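D-alanyl transferase DltD (Enterococcus faecalis, PDB 6O93) probably transfers D-alanyl groups in the D-alanylation of lipoteichoic acid during biogenesis of the Gram-positive cell wall. Local coordinates at residues 41-46 / 70-75; 61-66 / 212-217; 98-103 / 291-296; 222-227 / 351-356. All blocks are in the same frame, centred on the assembly; numbering follows the deposited sequence.

Contact 1: residues 41-46 / 70-75; sequences VPFFGS and PFLLGE. With NA (sodium ion), chain K.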
loop_
_atom_site.group_PDB
_atom_site.type_symbol
_atom_site.label_atom_id
_atom_site.label_comp_id
_atom_site.label_asym_id
_atom_site.label_seq_id
_atom_site.Cartn_x
_atom_site.Cartn_y
_atom_site.Cartn_z
ATOM N N VAL A 41 0.946 8.503 -10.483
ATOM C CA VAL A 41 0.196 8.549 -9.230
ATOM C C VAL A 41 0.645 7.362 -8.382
ATOM O O VAL A 41 0.420 6.209 -8.787
ATOM C CB VAL A 41 -1.317 8.505 -9.483
ATOM C CG1 VAL A 41 -2.086 8.601 -8.172
ATOM C CG2 VAL A 41 -1.736 9.621 -10.431
ATOM N N PRO A 42 1.280 7.582 -7.230
ATOM C CA PRO A 42 1.711 6.439 -6.412
ATOM C C PRO A 42 0.512 5.674 -5.871
ATOM O O PRO A 42 -0.412 6.259 -5.301
ATOM C CB PRO A 42 2.527 7.088 -5.287
ATOM C CG PRO A 42 1.993 8.475 -5.187
ATOM C CD PRO A 42 1.612 8.869 -6.590
ATOM N N PHE A 43 0.532 4.359 -6.070
ATOM C CA PHE A 43 -0.456 3.440 -5.511
ATOM C C PHE A 43 0.217 2.712 -4.354
ATOM O O PHE A 43 0.974 1.762 -4.571
ATOM C CB PHE A 43 -0.950 2.441 -6.554
ATOM C CG PHE A 43 -2.045 2.958 -7.440
ATOM C CD1 PHE A 43 -1.988 4.233 -7.974
ATOM C CD2 PHE A 43 -3.119 2.147 -7.768
ATOM C CE1 PHE A 43 -2.994 4.696 -8.803
ATOM C CE2 PHE A 43 -4.125 2.603 -8.596
ATOM C CZ PHE A 43 -4.061 3.881 -9.115
ATOM N N PHE A 44 -0.058 3.156 -3.130
ATOM C CA PHE A 44 0.453 2.484 -1.942
ATOM C C PHE A 44 -0.463 1.317 -1.592
ATOM O O PHE A 44 -1.665 1.507 -1.370
ATOM C CB PHE A 44 0.548 3.460 -0.772
ATOM C CG PHE A 44 1.386 4.675 -1.059
ATOM C CD1 PHE A 44 2.770 4.604 -1.028
ATOM C CD2 PHE A 44 0.788 5.891 -1.354
ATOM C CE1 PHE A 44 3.543 5.722 -1.288
ATOM C CE2 PHE A 44 1.557 7.014 -1.613
ATOM C CZ PHE A 44 2.936 6.928 -1.582
ATOM N N GLY A 45 0.100 0.113 -1.547
ATOM C CA GLY A 45 -0.670 -1.074 -1.224
ATOM C C GLY A 45 0.219 -2.254 -0.890
ATOM O O GLY A 45 1.335 -2.072 -0.396
ATOM N N SER A 46 -0.262 -3.468 -1.158
ATOM C CA SER A 46 0.531 -4.666 -0.916
ATOM C C SER A 46 0.326 -5.669 -2.052
ATOM O O SER A 46 0.335 -5.278 -3.223
ATOM C CB SER A 46 0.190 -5.255 0.460
ATOM O OG SER A 46 -1.204 -5.425 0.642
ATOM N N PRO A 70 -0.553 4.817 -12.952
ATOM C CA PRO A 70 -0.223 4.355 -11.601
ATOM C C PRO A 70 1.254 4.025 -11.482
ATOM O O PRO A 70 1.908 3.625 -12.450
ATOM C CB PRO A 70 -1.087 3.100 -11.428
ATOM C CG PRO A 70 -2.171 3.227 -12.448
ATOM C CD PRO A 70 -1.552 3.950 -13.600
ATOM N N PHE A 71 1.783 4.202 -10.276
ATOM C CA PHE A 71 3.120 3.723 -9.930
ATOM C C PHE A 71 2.954 2.811 -8.720
ATOM O O PHE A 71 2.788 3.287 -7.593
ATOM C CB PHE A 71 4.079 4.873 -9.643
ATOM C CG PHE A 71 5.529 4.482 -9.736
ATOM C CD1 PHE A 71 6.116 3.707 -8.749
ATOM C CD2 PHE A 71 6.298 4.880 -10.814
ATOM C CE1 PHE A 71 7.445 3.340 -8.837
ATOM C CE2 PHE A 71 7.630 4.518 -10.906
ATOM C CZ PHE A 71 8.203 3.748 -9.917
ATOM N N LEU A 72 2.990 1.504 -8.960
ATOM C CA LEU A 72 2.678 0.531 -7.920
ATOM C C LEU A 72 3.806 0.478 -6.895
ATOM O O LEU A 72 4.962 0.213 -7.240
ATOM C CB LEU A 72 2.445 -0.841 -8.550
ATOM C CG LEU A 72 1.421 -0.863 -9.692
ATOM C CD1 LEU A 72 1.177 -2.283 -10.194
ATOM C CD2 LEU A 72 0.110 -0.224 -9.265
ATOM N N LEU A 73 3.469 0.732 -5.632
ATOM C CA LEU A 73 4.440 0.739 -4.540
ATOM C C LEU A 73 3.927 -0.185 -3.441
ATOM O O LEU A 73 3.033 0.186 -2.673
ATOM C CB LEU A 73 4.665 2.151 -4.016
ATOM C CG LEU A 73 5.256 3.139 -5.025
ATOM C CD1 LEU A 73 5.177 4.561 -4.496
ATOM C CD2 LEU A 73 6.695 2.774 -5.352
ATOM N N GLY A 74 4.490 -1.379 -3.375
ATOM C CA GLY A 74 4.139 -2.336 -2.344
ATOM C C GLY A 74 4.195 -3.746 -2.882
ATOM O O GLY A 74 4.341 -3.984 -4.081
ATOM N N GLU A 75 4.087 -4.688 -1.959
ATOM C CA GLU A 75 3.995 -6.109 -2.277
ATOM C C GLU A 75 3.528 -6.817 -1.008
ATOM O O GLU A 75 3.155 -6.172 -0.021
ATOM C CB GLU A 75 5.330 -6.659 -2.786
ATOM C CG GLU A 75 6.478 -6.550 -1.795
ATOM C CD GLU A 75 7.704 -7.327 -2.242
ATOM O OE1 GLU A 75 8.618 -7.537 -1.413
ATOM O OE2 GLU A 75 7.750 -7.734 -3.425
HETATM NA NA NA K . -3.193 -7.383 0.326
#

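Contact 2: residues 61-66 / 212-217; sequences SEKYQR and KQLPAT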
loop_
_atom_site.group_PDB
_atom_site.type_symbol
_atom_site.label_atom_id
_atom_site.label_comp_id
_atom_site.label_asym_id
_atom_site.label_seq_id
_atom_site.Cartn_x
_atom_site.Cartn_y
_atom_site.Cartn_z
ATOM N N SER A 61 -5.256 2.586 -17.812
ATOM C CA SER A 61 -4.657 3.902 -18.013
ATOM C C SER A 61 -3.818 3.938 -19.286
ATOM O O SER A 61 -3.821 4.942 -20.007
ATOM C CB SER A 61 -3.806 4.283 -16.802
ATOM O OG SER A 61 -4.614 4.502 -15.660
ATOM N N GLU A 62 -3.096 2.854 -19.576
ATOM C CA GLU A 62 -2.302 2.794 -20.800
ATOM C C GLU A 62 -3.192 2.615 -22.025
ATOM O O GLU A 62 -2.950 3.230 -23.071
ATOM C CB GLU A 62 -1.288 1.655 -20.701
ATOM C CG GLU A 62 -0.267 1.602 -21.829
ATOM C CD GLU A 62 0.683 2.783 -21.816
ATOM O OE1 GLU A 62 0.529 3.686 -22.663
ATOM O OE2 GLU A 62 1.579 2.814 -20.948
ATOM N N LYS A 63 -4.227 1.779 -21.915
ATOM C CA LYS A 63 -5.098 1.521 -23.057
ATOM C C LYS A 63 -5.756 2.800 -23.552
ATOM O O LYS A 63 -5.857 3.027 -24.764
ATOM C CB LYS A 63 -6.159 0.486 -22.680
ATOM C CG LYS A 63 -7.170 0.177 -23.782
ATOM C CD LYS A 63 -6.499 -0.339 -25.045
ATOM C CE LYS A 63 -7.531 -0.821 -26.055
ATOM N NZ LYS A 63 -6.910 -1.330 -27.307
ATOM N N TYR A 64 -6.208 3.654 -22.631
ATOM C CA TYR A 64 -6.971 4.843 -22.987
ATOM C C TYR A 64 -6.164 6.127 -22.824
ATOM O O TYR A 64 -6.744 7.214 -22.739
ATOM C CB TYR A 64 -8.260 4.887 -22.166
ATOM C CG TYR A 64 -9.101 3.646 -22.382
ATOM C CD1 TYR A 64 -9.587 3.333 -23.645
ATOM C CD2 TYR A 64 -9.388 2.779 -21.335
ATOM C CE1 TYR A 64 -10.343 2.198 -23.862
ATOM C CE2 TYR A 64 -10.148 1.637 -21.541
ATOM C CZ TYR A 64 -10.622 1.353 -22.809
ATOM O OH TYR A 64 -11.377 0.224 -23.035
ATOM N N GLN A 65 -4.836 6.020 -22.787
ATOM C CA GLN A 65 -3.941 7.166 -22.942
ATOM C C GLN A 65 -4.336 8.323 -22.027
ATOM O O GLN A 65 -4.531 9.459 -22.464
ATOM C CB GLN A 65 -3.908 7.618 -24.404
ATOM C CG GLN A 65 -3.358 6.571 -25.359
ATOM C CD GLN A 65 -1.871 6.328 -25.167
ATOM O OE1 GLN A 65 -1.454 5.248 -24.745
ATOM N NE2 GLN A 65 -1.062 7.335 -25.477
ATOM N N ARG A 66 -4.444 8.028 -20.736
ATOM C CA ARG A 66 -4.774 9.053 -19.761
ATOM C C ARG A 66 -3.557 9.935 -19.486
ATOM O O ARG A 66 -2.427 9.626 -19.872
ATOM C CB ARG A 66 -5.280 8.411 -18.470
ATOM C CG ARG A 66 -6.556 7.603 -18.657
ATOM C CD ARG A 66 -6.957 6.873 -17.386
ATOM N NE ARG A 66 -8.160 6.066 -17.579
ATOM C CZ ARG A 66 -8.567 5.115 -16.745
ATOM N NH1 ARG A 66 -7.868 4.837 -15.653
ATOM N NH2 ARG A 66 -9.676 4.437 -17.005
ATOM N N LYS A 212 -5.012 -5.783 -25.648
ATOM C CA LYS A 212 -5.681 -6.365 -26.807
ATOM C C LYS A 212 -7.054 -6.933 -26.473
ATOM O O LYS A 212 -7.810 -7.256 -27.395
ATOM C CB LYS A 212 -4.803 -7.460 -27.415
ATOM C CG LYS A 212 -3.438 -6.966 -27.879
ATOM C CD LYS A 212 -2.588 -8.095 -28.439
ATOM C CE LYS A 212 -1.244 -7.581 -28.933
ATOM N NZ LYS A 212 -0.348 -8.684 -29.378
ATOM N N GLN A 213 -7.392 -7.066 -25.191
ATOM C CA GLN A 213 -8.701 -7.553 -24.781
ATOM C C GLN A 213 -9.726 -6.440 -24.615
ATOM O O GLN A 213 -10.921 -6.731 -24.511
ATOM C CB GLN A 213 -8.590 -8.324 -23.459
ATOM C CG GLN A 213 -7.760 -9.592 -23.532
ATOM C CD GLN A 213 -7.624 -10.274 -22.181
ATOM O OE1 GLN A 213 -7.471 -9.616 -21.153
ATOM N NE2 GLN A 213 -7.686 -11.600 -22.180
ATOM N N LEU A 214 -9.294 -5.185 -24.590
ATOM C CA LEU A 214 -10.168 -4.071 -24.267
ATOM C C LEU A 214 -10.691 -3.398 -25.532
ATOM O O LEU A 214 -9.997 -3.350 -26.551
ATOM C CB LEU A 214 -9.419 -3.037 -23.421
ATOM C CG LEU A 214 -8.947 -3.519 -22.049
ATOM C CD1 LEU A 214 -7.892 -2.574 -21.505
ATOM C CD2 LEU A 214 -10.119 -3.630 -21.083
ATOM N N PRO A 215 -11.910 -2.861 -25.497
ATOM C CA PRO A 215 -12.417 -2.119 -26.655
ATOM C C PRO A 215 -11.637 -0.831 -26.879
ATOM O O PRO A 215 -10.915 -0.342 -26.009
ATOM C CB PRO A 215 -13.878 -1.833 -26.288
ATOM C CG PRO A 215 -13.922 -1.904 -24.807
ATOM C CD PRO A 215 -12.900 -2.928 -24.410
ATOM N N ALA A 216 -11.800 -0.282 -28.086
ATOM C CA ALA A 216 -11.046 0.906 -28.473
ATOM C C ALA A 216 -11.426 2.121 -27.637
ATOM O O ALA A 216 -10.582 2.991 -27.397
ATOM C CB ALA A 216 -11.264 1.198 -29.957
ATOM N N THR A 217 -12.680 2.209 -27.198
ATOM C CA THR A 217 -13.145 3.320 -26.382
ATOM C C THR A 217 -13.640 2.805 -25.038
ATOM O O THR A 217 -14.131 1.677 -24.924
ATOM C CB THR A 217 -14.261 4.109 -27.084
ATOM O OG1 THR A 217 -15.303 3.217 -27.501
ATOM C CG2 THR A 217 -13.709 4.847 -28.292
#

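Contact 3: residues 98-103 / 291-296; sequences KAVFIL and LFVIPP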
loop_
_atom_site.group_PDB
_atom_site.type_symbol
_atom_site.label_atom_id
_atom_site.label_comp_id
_atom_site.label_asym_id
_atom_site.label_seq_id
_atom_site.Cartn_x
_atom_site.Cartn_y
_atom_site.Cartn_z
ATOM N N LYS A 98 -1.312 13.937 -5.876
ATOM C CA LYS A 98 -2.359 12.971 -5.594
ATOM C C LYS A 98 -1.766 11.579 -5.427
ATOM O O LYS A 98 -0.762 11.233 -6.056
ATOM C CB LYS A 98 -3.410 12.958 -6.709
ATOM C CG LYS A 98 -4.245 14.224 -6.771
ATOM C CD LYS A 98 -5.389 14.098 -7.761
ATOM C CE LYS A 98 -6.323 15.292 -7.669
ATOM N NZ LYS A 98 -7.358 15.278 -8.736
ATOM N N ALA A 99 -2.399 10.784 -4.569
ATOM C CA ALA A 99 -1.955 9.425 -4.309
ATOM C C ALA A 99 -3.166 8.533 -4.086
ATOM O O ALA A 99 -4.278 9.005 -3.829
ATOM C CB ALA A 99 -1.020 9.359 -3.095
ATOM N N VAL A 100 -2.937 7.230 -4.201
ATOM C CA VAL A 100 -3.947 6.214 -3.938
ATOM C C VAL A 100 -3.390 5.274 -2.881
ATOM O O VAL A 100 -2.230 4.855 -2.967
ATOM C CB VAL A 100 -4.332 5.448 -5.218
ATOM C CG1 VAL A 100 -5.355 4.364 -4.910
ATOM C CG2 VAL A 100 -4.875 6.408 -6.265
ATOM N N PHE A 101 -4.210 4.956 -1.882
ATOM C CA PHE A 101 -3.795 4.122 -0.756
ATOM C C PHE A 101 -4.789 2.978 -0.623
ATOM O O PHE A 101 -5.960 3.201 -0.301
ATOM C CB PHE A 101 -3.723 4.939 0.536
ATOM C CG PHE A 101 -2.930 4.280 1.630
ATOM C CD1 PHE A 101 -3.469 3.236 2.365
ATOM C CD2 PHE A 101 -1.650 4.711 1.929
ATOM C CE1 PHE A 101 -2.743 2.630 3.373
ATOM C CE2 PHE A 101 -0.916 4.107 2.937
ATOM C CZ PHE A 101 -1.465 3.067 3.659
ATOM N N ILE A 102 -4.329 1.756 -0.866
ATOM C CA ILE A 102 -5.185 0.577 -0.824
ATOM C C ILE A 102 -4.981 -0.102 0.524
ATOM O O ILE A 102 -3.927 -0.692 0.788
ATOM C CB ILE A 102 -4.890 -0.375 -1.989
ATOM C CG1 ILE A 102 -5.215 0.326 -3.313
ATOM C CG2 ILE A 102 -5.707 -1.656 -1.845
ATOM C CD1 ILE A 102 -4.792 -0.442 -4.533
ATOM N N LEU A 103 -5.989 -0.011 1.383
ATOM C CA LEU A 103 -5.948 -0.679 2.671
ATOM C C LEU A 103 -6.242 -2.165 2.503
ATOM O O LEU A 103 -6.953 -2.583 1.588
ATOM C CB LEU A 103 -6.958 -0.054 3.631
ATOM C CG LEU A 103 -6.539 1.280 4.251
ATOM C CD1 LEU A 103 -7.752 2.142 4.570
ATOM C CD2 LEU A 103 -5.707 1.043 5.507
ATOM N N LEU A 291 -6.882 9.136 -2.278
ATOM C CA LEU A 291 -8.057 8.277 -2.362
ATOM C C LEU A 291 -7.741 6.959 -1.663
ATOM O O LEU A 291 -6.808 6.249 -2.060
ATOM C CB LEU A 291 -8.456 8.033 -3.817
ATOM C CG LEU A 291 -9.556 6.991 -4.041
ATOM C CD1 LEU A 291 -10.863 7.415 -3.377
ATOM C CD2 LEU A 291 -9.756 6.754 -5.522
ATOM N N PHE A 292 -8.511 6.638 -0.628
ATOM C CA PHE A 292 -8.345 5.400 0.119
ATOM C C PHE A 292 -9.340 4.358 -0.372
ATOM O O PHE A 292 -10.517 4.661 -0.590
ATOM C CB PHE A 292 -8.532 5.642 1.618
ATOM C CG PHE A 292 -7.499 6.556 2.213
ATOM C CD1 PHE A 292 -7.685 7.929 2.209
ATOM C CD2 PHE A 292 -6.338 6.045 2.764
ATOM C CE1 PHE A 292 -6.731 8.774 2.748
ATOM C CE2 PHE A 292 -5.380 6.885 3.304
ATOM C CZ PHE A 292 -5.577 8.251 3.295
ATOM N N VAL A 293 -8.862 3.128 -0.539
ATOM C CA VAL A 293 -9.666 2.022 -1.048
ATOM C C VAL A 293 -9.706 0.929 0.010
ATOM O O VAL A 293 -8.667 0.561 0.568
ATOM C CB VAL A 293 -9.101 1.477 -2.373
ATOM C CG1 VAL A 293 -9.959 0.333 -2.892
ATOM C CG2 VAL A 293 -9.002 2.591 -3.408
ATOM N N ILE A 294 -10.901 0.417 0.287
ATOM C CA ILE A 294 -11.093 -0.698 1.205
ATOM C C ILE A 294 -11.718 -1.841 0.414
ATOM O O ILE A 294 -12.847 -1.709 -0.069
ATOM C CB ILE A 294 -11.978 -0.328 2.407
ATOM C CG1 ILE A 294 -11.405 0.882 3.147
ATOM C CG2 ILE A 294 -12.095 -1.517 3.359
ATOM C CD1 ILE A 294 -12.285 1.377 4.277
ATOM N N PRO A 295 -11.043 -2.975 0.255
ATOM C CA PRO A 295 -11.611 -4.070 -0.526
ATOM C C PRO A 295 -12.493 -4.955 0.333
ATOM O O PRO A 295 -12.462 -4.871 1.570
ATOM C CB PRO A 295 -10.370 -4.829 -1.008
ATOM C CG PRO A 295 -9.415 -4.667 0.126
ATOM C CD PRO A 295 -9.675 -3.293 0.710
ATOM N N PRO A 296 -13.298 -5.815 -0.284
ATOM C CA PRO A 296 -14.035 -6.818 0.492
ATOM C C PRO A 296 -13.296 -8.142 0.556
ATOM O O PRO A 296 -12.186 -8.274 0.027
ATOM C CB PRO A 296 -15.347 -6.950 -0.286
ATOM C CG PRO A 296 -14.921 -6.735 -1.719
ATOM C CD PRO A 296 -13.749 -5.769 -1.687
#

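Contact 4: residues 222-227 / 351-356; sequences ELDQLA and GWRGWL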
loop_
_atom_site.group_PDB
_atom_site.type_symbol
_atom_site.label_atom_id
_atom_site.label_comp_id
_atom_site.label_asym_id
_atom_site.label_seq_id
_atom_site.Cartn_x
_atom_site.Cartn_y
_atom_site.Cartn_z
ATOM N N GLU A 222 -19.920 -1.690 -20.520
ATOM C CA GLU A 222 -19.351 -2.674 -21.434
ATOM C C GLU A 222 -18.207 -3.429 -20.767
ATOM O O GLU A 222 -18.131 -4.661 -20.841
ATOM C CB GLU A 222 -18.870 -1.984 -22.712
ATOM C CG GLU A 222 -18.325 -2.933 -23.775
ATOM C CD GLU A 222 -17.737 -2.199 -24.969
ATOM O OE1 GLU A 222 -17.588 -0.960 -24.897
ATOM O OE2 GLU A 222 -17.422 -2.860 -25.980
ATOM N N LEU A 223 -17.310 -2.700 -20.101
ATOM C CA LEU A 223 -16.176 -3.334 -19.438
ATOM C C LEU A 223 -16.630 -4.222 -18.285
ATOM O O LEU A 223 -16.077 -5.309 -18.078
ATOM C CB LEU A 223 -15.202 -2.265 -18.940
ATOM C CG LEU A 223 -14.518 -1.441 -20.034
ATOM C CD1 LEU A 223 -13.900 -0.178 -19.453
ATOM C CD2 LEU A 223 -13.461 -2.269 -20.749
ATOM N N ASP A 224 -17.629 -3.775 -17.520
ATOM C CA ASP A 224 -18.111 -4.569 -16.393
ATOM C C ASP A 224 -18.631 -5.920 -16.865
ATOM O O ASP A 224 -18.323 -6.958 -16.265
ATOM C CB ASP A 224 -19.202 -3.804 -15.642
ATOM C CG ASP A 224 -19.335 -4.238 -14.189
ATOM O OD1 ASP A 224 -18.360 -4.781 -13.630
ATOM O OD2 ASP A 224 -20.420 -4.035 -13.603
ATOM N N GLN A 225 -19.418 -5.927 -17.944
ATOM C CA GLN A 225 -19.908 -7.182 -18.503
ATOM C C GLN A 225 -18.765 -8.022 -19.059
ATOM O O GLN A 225 -18.740 -9.245 -18.879
ATOM C CB GLN A 225 -20.942 -6.900 -19.593
ATOM C CG GLN A 225 -22.227 -6.266 -19.081
ATOM C CD GLN A 225 -23.168 -5.864 -20.203
ATOM O OE1 GLN A 225 -22.737 -5.596 -21.326
ATOM N NE2 GLN A 225 -24.462 -5.822 -19.903
ATOM N N LEU A 226 -17.810 -7.386 -19.743
ATOM C CA LEU A 226 -16.676 -8.123 -20.290
ATOM C C LEU A 226 -15.839 -8.745 -19.178
ATOM O O LEU A 226 -15.320 -9.857 -19.328
ATOM C CB LEU A 226 -15.820 -7.197 -21.154
ATOM C CG LEU A 226 -14.595 -7.830 -21.819
ATOM C CD1 LEU A 226 -15.018 -8.866 -22.848
ATOM C CD2 LEU A 226 -13.722 -6.762 -22.458
ATOM N N ALA A 227 -15.700 -8.042 -18.052
ATOM C CA ALA A 227 -14.922 -8.579 -16.939
ATOM C C ALA A 227 -15.550 -9.854 -16.393
ATOM O O ALA A 227 -14.838 -10.777 -15.982
ATOM C CB ALA A 227 -14.791 -7.528 -15.837
ATOM N N GLY A 351 -9.727 -8.199 -8.007
ATOM C CA GLY A 351 -9.690 -8.866 -9.288
ATOM C C GLY A 351 -10.411 -8.067 -10.361
ATOM O O GLY A 351 -10.544 -6.845 -10.283
ATOM N N TRP A 352 -10.890 -8.798 -11.366
ATOM C CA TRP A 352 -11.412 -8.220 -12.600
ATOM C C TRP A 352 -12.375 -7.065 -12.350
ATOM O O TRP A 352 -12.059 -5.915 -12.667
ATOM C CB TRP A 352 -12.099 -9.309 -13.430
ATOM C CG TRP A 352 -11.192 -10.455 -13.764
ATOM C CD1 TRP A 352 -10.399 -10.576 -14.867
ATOM C CD2 TRP A 352 -10.980 -11.637 -12.985
ATOM N NE1 TRP A 352 -9.706 -11.762 -14.824
ATOM C CE2 TRP A 352 -10.046 -12.431 -13.678
ATOM C CE3 TRP A 352 -11.490 -12.101 -11.768
ATOM C CZ2 TRP A 352 -9.612 -13.665 -13.195
ATOM C CZ3 TRP A 352 -11.057 -13.324 -11.293
ATOM C CH2 TRP A 352 -10.128 -14.091 -12.004
ATOM N N ARG A 353 -13.553 -7.349 -11.794
ATOM C CA ARG A 353 -14.538 -6.298 -11.579
ATOM C C ARG A 353 -14.195 -5.401 -10.397
ATOM O O ARG A 353 -14.657 -4.256 -10.352
ATOM C CB ARG A 353 -15.925 -6.908 -11.376
ATOM C CG ARG A 353 -16.479 -7.603 -12.612
ATOM C CD ARG A 353 -17.904 -8.063 -12.375
ATOM N NE ARG A 353 -18.799 -6.932 -12.153
ATOM C CZ ARG A 353 -19.959 -7.004 -11.509
ATOM N NH1 ARG A 353 -20.378 -8.160 -11.008
ATOM N NH2 ARG A 353 -20.700 -5.914 -11.362
ATOM N N GLY A 354 -13.401 -5.891 -9.445
ATOM C CA GLY A 354 -12.984 -5.043 -8.339
ATOM C C GLY A 354 -12.063 -3.924 -8.790
ATOM O O GLY A 354 -12.258 -2.758 -8.433
ATOM N N TRP A 355 -11.045 -4.263 -9.583
ATOM C CA TRP A 355 -10.136 -3.237 -10.084
ATOM C C TRP A 355 -10.854 -2.272 -11.021
ATOM O O TRP A 355 -10.573 -1.068 -11.012
ATOM C CB TRP A 355 -8.947 -3.885 -10.788
ATOM C CG TRP A 355 -7.879 -4.332 -9.842
ATOM C CD1 TRP A 355 -7.439 -5.606 -9.643
ATOM C CD2 TRP A 355 -7.120 -3.500 -8.955
ATOM N NE1 TRP A 355 -6.447 -5.622 -8.691
ATOM C CE2 TRP A 355 -6.233 -4.340 -8.254
ATOM C CE3 TRP A 355 -7.102 -2.127 -8.688
ATOM C CZ2 TRP A 355 -5.339 -3.854 -7.304
ATOM C CZ3 TRP A 355 -6.211 -1.646 -7.746
ATOM C CH2 TRP A 355 -5.342 -2.508 -7.066
ATOM N N LEU A 356 -11.780 -2.779 -11.839
ATOM C CA LEU A 356 -12.566 -1.894 -12.693
ATOM C C LEU A 356 -13.316 -0.862 -11.861
ATOM O O LEU A 356 -13.337 0.326 -12.202
ATOM C CB LEU A 356 -13.546 -2.708 -13.539
ATOM C CG LEU A 356 -14.414 -1.896 -14.507
ATOM C CD1 LEU A 356 -13.560 -1.295 -15.622
ATOM C CD2 LEU A 356 -15.534 -2.750 -15.082
HETATM O O HOH W 1 -17.146 -3.350 -11.476
#

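Contact 1: residues 41-46 / 70-75
Residues V41-F44 and P70-L73 run parallel as adjacent strands, their short axes 4.4 Å apart at closest approach and inclined by 31°, with V41 paired to P70 and F44 to L73. With helix 57-63 between them they form a beta-alpha-beta crossover in the Rossmann-like sheet of an SGNH-type fold. The amides alternate: F71 N to V41 O, F43 N to F71 O, L73 N to F43 O, G45 N to L73 O.

On the face bearing F43, P70 runs alongside and sets its CB over one face of the F43 ring, 3.7 Å from the centroid and 15° off the normal, a CH-pi contact. F43 CB also meets L72 CD2 at 3.9 Å. On the face bearing P42, L73 CD1 touches both P42 CB (3.7 Å) and F44 CE1 (3.8 Å).

Further along, G74 CA makes a CA-H...O contact with G45 O at 3.4 Å. Segment 41-46 leads into the region after the first strand where SGNH relatives usually carry the nucleophile. S46 itself is a sodium ligand: with chi1 at 51°, its OG stands between its own N and C and coordinates the ion at 2.8 Å, a site E48 and S104 share.

Contact 2: residues 61-66 / 212-217
The Y64 ring meets the 212-217 loop by its edge: P215 O and A216 O lie near the ring plane, while A216 C is in it. One face is occupied from its own segment, with K63 CG 3.7 Å above the plane and over the ring centre. Y64 follows the last turn of helix 57-63, which closes in a Schellman motif: Q65 is the C-prime residue with positive phi, R66 N bonds to S61 O, and the Q65 N to E62 O bond is weak. The R66 guanidinium turns back against this turn, with S61 N over one of its faces.

CE1 and OH of Y64 make the approach. Chi1 of -58° sets CG anti to the carbonyl carbon, and the far end of the ring comes up to the loop, CE1 lying 3.6 Å from T217 C. The K63 chain, bent at chi2 (59°), slides past L214 in the opposite sense. K63 CG rests 3.6 Å from L214 CD1, and CE passes 3.4 Å from P215 O. Its NZ makes a weak hydrogen bond to M211 O, ending helix 204-211.

The contact is mainly surface packing, joining the end of helix 57-63 to the loop before helix 220-233, whose L223 touches Y64, L214 and P215. Its one polar link is a hydrogen bond from Y64 OH to P215 O, 3.1 Å long, the donor tilted 33° from the carbonyl plane.

Contact 3: residues 98-103 / 291-296
F101 starts its contact with F292 at CB, which lies 3.6 Å from F292 CD2 and 3.8 Å from F292 CE2. One atom further, F101 CG is 3.9 Å from F292 CE2, and F101 CD1 is 4.0 Å from F292 CD2. Chi1 of -163° places CG anti to the backbone N, and the rest of the ring then leads away from segment 291-296, toward F44 and W107. The two rings cross with centroids 5.7 Å apart and planes at 44°, neither stacked nor edge-to-face. F292 continues the aromatic packing with F328.

On the other face, I102 CG1 lies alongside V293 CB at 4.2 Å. Backbone bonds fix this pairing: L291 N to A99 O, F101 N to L291 O, V293 N to F101 O, and L103 N to V293 O, the last at 2.9 Å. The short axes are only 20° apart. The pair forms neighbouring inner strands of a five-stranded parallel sheet in order 2-1-3-4-5, with helices on both faces, consistent with the SGNH hydrolase clan.

Contact 4: residues 222-227 / 351-356
R353 lays its side chain across D224 and takes the carboxylate side-on with two nitrogens, one to each oxygen. NE reaches OD1 of D224 at 2.6 Å with OD1 near the guanidinium plane, though NE comes from above the carboxylate plane. NH2 of R353 meets D224 OD2 on the syn side at 2.9 Å. The two flat groups are turned 54° against each other, so they are not coplanar. A bend at chi3 (64°) swings the guanidinium over to the aspartate, while the aliphatic part stays close to helix 220-233, R353 CG lying 3.6 Å from A227 CB.

A water adds a second link, donating to D224 OD1 and to R353 O, both at 2.9 Å; OD1 therefore accepts two bonds. R353 NH2 also pairs with E340, and NH1 donates to R341 O, so the arginine is held by two carboxylates and a carbonyl.

Beside this salt bridge L356 adds apolar packing. Its CD2 presses on the backbone at D224 N (3.4 Å), and its CD1 meets L223 CB at 3.8 Å, the two leucines crossing at about a right angle. At the other end, A227 CB faces W352 CB at 4.0 Å. The short helical segments 222-227 and 352-356 run nearly antiparallel (159°), with L356 also touching L60 of helix 57-63 and W352 packing on I230 and A231. Helix 352-367 also packs on V293 of strand 289-294.

How the contacts relate
From the N terminus, contact 1 opens at strand 40-44 and closes a short loop at strand 69-73. Contact 2 starts within that loop, on helix 57-63, and closes far later at 212-217, so it crosses contact 1. Contact 3 opens at strand 98-102 before contact 2 closes and ends at 291-296; contact 4 opens at 222-227 inside it and ends at 351-356. Contacts 2 and 3 cross, as do 3 and 4, and none nests. Contacts 1 and 3 share the central sheet, where F44 N lies 2.8 Å from V100 O. I102 CD1 touches W355 CH2, linking contact 3 to contact 4, while L214 CD2 packs on L223 CD2 between contacts 2 and 4.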